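Local coordinates for protein GCN5-related N-acetyltransferase (Anabaena variabilis, PDB 2OZG) that binds coenzyme A and, as a member of the GCN5-related N-acetyltransferase family, probably transfers acetyl groups, perhaps to aminoglycosides, at residues R194-D197 with T198-L201; V314-D317 with L318-T321. One frame throughout, in Å; residues are numbered along the deposited sequence. Where two conformers were deposited one is given.

Contact 1. Residues R194-D197 with T198-L201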
loop_
_atom_site.group_PDB
_atom_site.type_symbol
_atom_site.label_atom_id
_atom_site.label_comp_id
_atom_site.label_asym_id
_atom_site.label_seq_id
_atom_site.Cartn_x
_atom_site.Cartn_y
_atom_site.Cartn_z
ATOM N N ARG A 194 -21.349 12.932 -20.985
ATOM C CA ARG A 194 -21.515 13.533 -19.679
ATOM C C ARG A 194 -20.255 13.478 -18.854
ATOM O O ARG A 194 -19.624 12.412 -18.714
ATOM C CB ARG A 194 -22.611 12.777 -18.947
ATOM C CG ARG A 194 -23.006 13.284 -17.552
ATOM C CD ARG A 194 -24.061 12.284 -17.001
ATOM N NE ARG A 194 -25.313 12.301 -17.777
ATOM C CZ ARG A 194 -26.142 11.261 -17.935
ATOM N NH1 ARG A 194 -25.858 10.065 -17.417
ATOM N NH2 ARG A 194 -27.250 11.420 -18.645
ATOM N N THR A 195 -19.883 14.622 -18.302
ATOM C CA THR A 195 -18.733 14.694 -17.428
ATOM C C THR A 195 -19.012 15.589 -16.221
ATOM O O THR A 195 -19.950 16.387 -16.202
ATOM C CB THR A 195 -17.522 15.353 -18.150
ATOM O OG1 THR A 195 -17.912 16.635 -18.639
ATOM C CG2 THR A 195 -17.046 14.501 -19.323
ATOM N N LEU A 196 -18.153 15.439 -15.232
ATOM C CA LEU A 196 -18.103 16.319 -14.088
ATOM C C LEU A 196 -17.721 17.748 -14.549
ATOM O O LEU A 196 -16.970 17.915 -15.539
ATOM C CB LEU A 196 -17.018 15.770 -13.138
ATOM C CG LEU A 196 -17.262 14.320 -12.669
ATOM C CD1 LEU A 196 -16.122 13.703 -11.862
ATOM C CD2 LEU A 196 -18.559 14.284 -11.873
ATOM N N ASP A 197 -18.221 18.764 -13.827
ATOM C CA ASP A 197 -17.843 20.201 -14.050
ATOM C C ASP A 197 -16.323 20.342 -13.989
ATOM O O ASP A 197 -15.727 21.162 -14.683
ATOM C CB ASP A 197 -18.466 21.133 -13.016
ATOM C CG ASP A 197 -19.962 21.328 -13.210
ATOM O OD1 ASP A 197 -20.666 20.337 -13.491
ATOM O OD2 ASP A 197 -20.435 22.478 -13.035
ATOM N N THR A 198 -15.752 19.522 -13.108
ATOM C CA THR A 198 -14.336 19.251 -12.934
ATOM C C THR A 198 -13.610 19.018 -14.254
ATOM O O THR A 198 -12.505 19.516 -14.475
ATOM C CB THR A 198 -14.250 17.820 -12.279
ATOM O OG1 THR A 198 -15.106 17.740 -11.137
ATOM C CG2 THR A 198 -12.833 17.349 -11.960
ATOM N N GLU A 199 -14.247 18.245 -15.129
ATOM C CA GLU A 199 -13.547 17.690 -16.274
ATOM C C GLU A 199 -14.025 18.067 -17.690
ATOM O O GLU A 199 -15.159 18.505 -17.926
ATOM C CB GLU A 199 -13.431 16.159 -16.082
ATOM C CG GLU A 199 -14.760 15.405 -16.098
ATOM C CD GLU A 199 -14.683 13.944 -15.635
ATOM O OE1 GLU A 199 -13.599 13.529 -15.163
ATOM O OE2 GLU A 199 -15.720 13.224 -15.732
ATOM N N THR A 200 -13.076 17.924 -18.608
ATOM C CA THR A 200 -13.261 18.247 -19.991
ATOM C C THR A 200 -13.313 16.930 -20.743
ATOM O O THR A 200 -12.604 15.969 -20.418
ATOM C CB THR A 200 -12.110 19.141 -20.514
ATOM O OG1 THR A 200 -12.028 20.324 -19.706
ATOM C CG2 THR A 200 -12.330 19.538 -21.984
ATOM N N LEU A 201 -14.204 16.910 -21.722
ATOM C CA LEU A 201 -14.402 15.768 -22.561
ATOM C C LEU A 201 -13.643 16.044 -23.838
ATOM O O LEU A 201 -13.797 17.102 -24.464
ATOM C CB LEU A 201 -15.884 15.609 -22.867
ATOM C CG LEU A 201 -16.266 14.335 -23.610
ATOM C CD1 LEU A 201 -15.992 13.069 -22.773
ATOM C CD2 LEU A 201 -17.708 14.394 -23.995
HETATM O O HOH W 1 -17.575 19.224 -17.805
#
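Glu199 lays its side chain across the inside of the turn against Thr195 and Leu196, its CG 3.4 Å from Thr195 CB, on a beta turn in the loop between helix 186-192 and strand 202-206 of a GNAT domain. The turn is closed by Glu199 N donating to Leu196 O at 2.8 Å; Asp197 and Thr198 at its corners both have helical backbone angles. With CG between its own backbone N and carbonyl carbon (chi1 66°) and an extended chain beyond, Glu199 brings OE2 to Leu196 N, a weak but nearly straight bond of 3.3 Å. The same OE2 lies 3.6 Å from Leu196 CG, where the two side chains cross. Nearer the ends of the loop, Thr195 CG2 meets Leu201 CD1 at 3.9 Å, and Leu201 also packs on Ile217 and Thr219 of strand 211-222. Arg232 of strand 227-236 packs against Thr195, Glu199 and Leu201, while the backbone of Thr198 hydrogen-bonds to a second subunit and Thr200 packs on Phe35 of that subunit. A water bridges the limbs of the loop, 2.7 Å from Thr195 OG1 and donating to Glu199 O at 2.5 Å.

Contact 2. Residues V314-D317 with L318-T321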
loop_
_atom_site.group_PDB
_atom_site.type_symbol
_atom_site.label_atom_id
_atom_site.label_comp_id
_atom_site.label_asym_id
_atom_site.label_seq_id
_atom_site.Cartn_x
_atom_site.Cartn_y
_atom_site.Cartn_z
ATOM N N VAL A 314 -35.874 -26.920 -24.703
ATOM C CA VAL A 314 -35.624 -25.835 -23.771
ATOM C C VAL A 314 -36.580 -25.814 -22.575
ATOM O O VAL A 314 -37.764 -26.075 -22.737
ATOM C CB VAL A 314 -35.749 -24.466 -24.502
ATOM C CG1 VAL A 314 -35.349 -23.286 -23.586
ATOM C CG2 VAL A 314 -34.936 -24.464 -25.785
ATOM N N GLN A 315 -36.036 -25.552 -21.388
ATOM C CA GLN A 315 -36.840 -25.349 -20.191
ATOM C C GLN A 315 -36.882 -23.853 -19.927
ATOM O O GLN A 315 -35.875 -23.177 -20.064
ATOM C CB GLN A 315 -36.282 -26.062 -18.943
ATOM C CG GLN A 315 -37.108 -25.726 -17.687
ATOM C CD GLN A 315 -36.718 -26.475 -16.405
ATOM O OE1 GLN A 315 -36.243 -27.620 -16.435
ATOM N NE2 GLN A 315 -36.964 -25.829 -15.262
ATOM N N ASP A 316 -38.059 -23.343 -19.584
ATOM C CA ASP A 316 -38.230 -21.930 -19.159
ATOM C C ASP A 316 -39.383 -21.958 -18.174
ATOM O O ASP A 316 -40.556 -22.116 -18.571
ATOM C CB ASP A 316 -38.563 -21.008 -20.317
ATOM C CG ASP A 316 -38.505 -19.554 -19.951
ATOM O OD1 ASP A 316 -38.700 -19.183 -18.770
ATOM O OD2 ASP A 316 -38.247 -18.748 -20.864
ATOM N N ASP A 317 -39.055 -21.772 -16.911
ATOM C CA ASP A 317 -40.035 -21.834 -15.848
ATOM C C ASP A 317 -40.839 -20.522 -15.686
ATOM O O ASP A 317 -41.768 -20.477 -14.882
ATOM C CB ASP A 317 -39.328 -22.168 -14.530
ATOM C CG ASP A 317 -38.406 -21.035 -14.045
ATOM O OD1 ASP A 317 -37.859 -20.296 -14.900
ATOM O OD2 ASP A 317 -38.185 -20.901 -12.814
ATOM N N LEU A 318 -40.463 -19.462 -16.415
ATOM C CA LEU A 318 -41.132 -18.157 -16.317
ATOM C C LEU A 318 -42.024 -17.870 -17.510
ATOM O O LEU A 318 -43.171 -17.489 -17.352
ATOM C CB LEU A 318 -40.095 -17.043 -16.203
ATOM C CG LEU A 318 -40.655 -15.621 -16.007
ATOM C CD1 LEU A 318 -41.451 -15.555 -14.704
ATOM C CD2 LEU A 318 -39.580 -14.554 -16.034
ATOM N N LEU A 319 -41.468 -18.015 -18.701
ATOM C CA LEU A 319 -42.172 -17.726 -19.949
ATOM C C LEU A 319 -42.480 -19.020 -20.706
ATOM O O LEU A 319 -41.680 -19.510 -21.494
ATOM C CB LEU A 319 -41.358 -16.735 -20.784
ATOM C CG LEU A 319 -41.052 -15.424 -20.036
ATOM C CD1 LEU A 319 -40.113 -14.528 -20.838
ATOM C CD2 LEU A 319 -42.285 -14.620 -19.657
ATOM N N ALA A 320 -43.651 -19.571 -20.424
ATOM C CA ALA A 320 -44.104 -20.838 -20.971
ATOM C C ALA A 320 -43.937 -21.014 -22.480
ATOM O O ALA A 320 -43.726 -22.124 -22.920
ATOM C CB ALA A 320 -45.560 -21.075 -20.604
ATOM N N THR A 321 -44.056 -19.958 -23.274
ATOM C CA THR A 321 -43.883 -20.109 -24.735
ATOM C C THR A 321 -42.485 -20.543 -25.190
ATOM O O THR A 321 -42.288 -20.911 -26.342
ATOM C CB THR A 321 -44.227 -18.801 -25.487
ATOM O OG1 THR A 321 -43.309 -17.776 -25.116
ATOM C CG2 THR A 321 -45.682 -18.363 -25.193
#
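The carboxylate of Asp316 takes two backbone N-H groups on one face of its plane, both at OD1. Leu319 N stands above that face, 69° out of the plane, and its 3.0 Å bond to Asp316 OD1 is almost straight; Leu318 N, also 3.0 Å from Asp316 OD1, arrives nearer the plane on the anti side. The other oxygen, OD2, runs beside Leu319, 3.7 Å from Leu319 CB, and is held by a salt bridge to Arg289 and a hydrogen bond from Asn322 ND2. Because CG is anti to the backbone N (chi1 -170°), the buried group is carried into the bend of the chain, where at least four donors grip its two oxygens; their combined pull would be expected to favour the charged form. The second flat group, the carboxylate of exposed Asp317, bends back over its own backbone (chi1 68°), bringing OD1 to 3.1 Å from Leu318 N, but at an angle too poor for a hydrogen bond.

Leu318 and Leu319 pack against helix 96-110 of the first GNAT domain, Leu318 on Gln102 and Leu105, Leu319 on Gln106, and both leucines touch Arg289, the partner of the buried acid. The coenzyme A-binding residue Ile98 lies on the same helix, its side chain about 7 Å from that of Leu318. Side-chain oxygen to the N-H two residues on is the signature of an Asx turn, here reinforced by the next N-H and placed where the sterol carrier protein-like domain meets the acetyltransferase domain.

How the contacts relate
Along the chain contact 1 closes well before contact 2 opens, and the two lie on opposite sides of the chain's centre, with their own centres 45 Å apart and nearest atoms about 28 Å apart. They share no strand or helix. Contact 1 leads into strand 202-206 of the second GNAT domain and looks toward another subunit; contact 2 leaves strand 308-315 of the five-stranded sheet in the sterol carrier protein-like domain and meets helix 96-110 of the first GNAT domain. One turn thus lies at a junction between subunits, the other at a junction between domains of one chain, the latter nearer the bound coenzyme A.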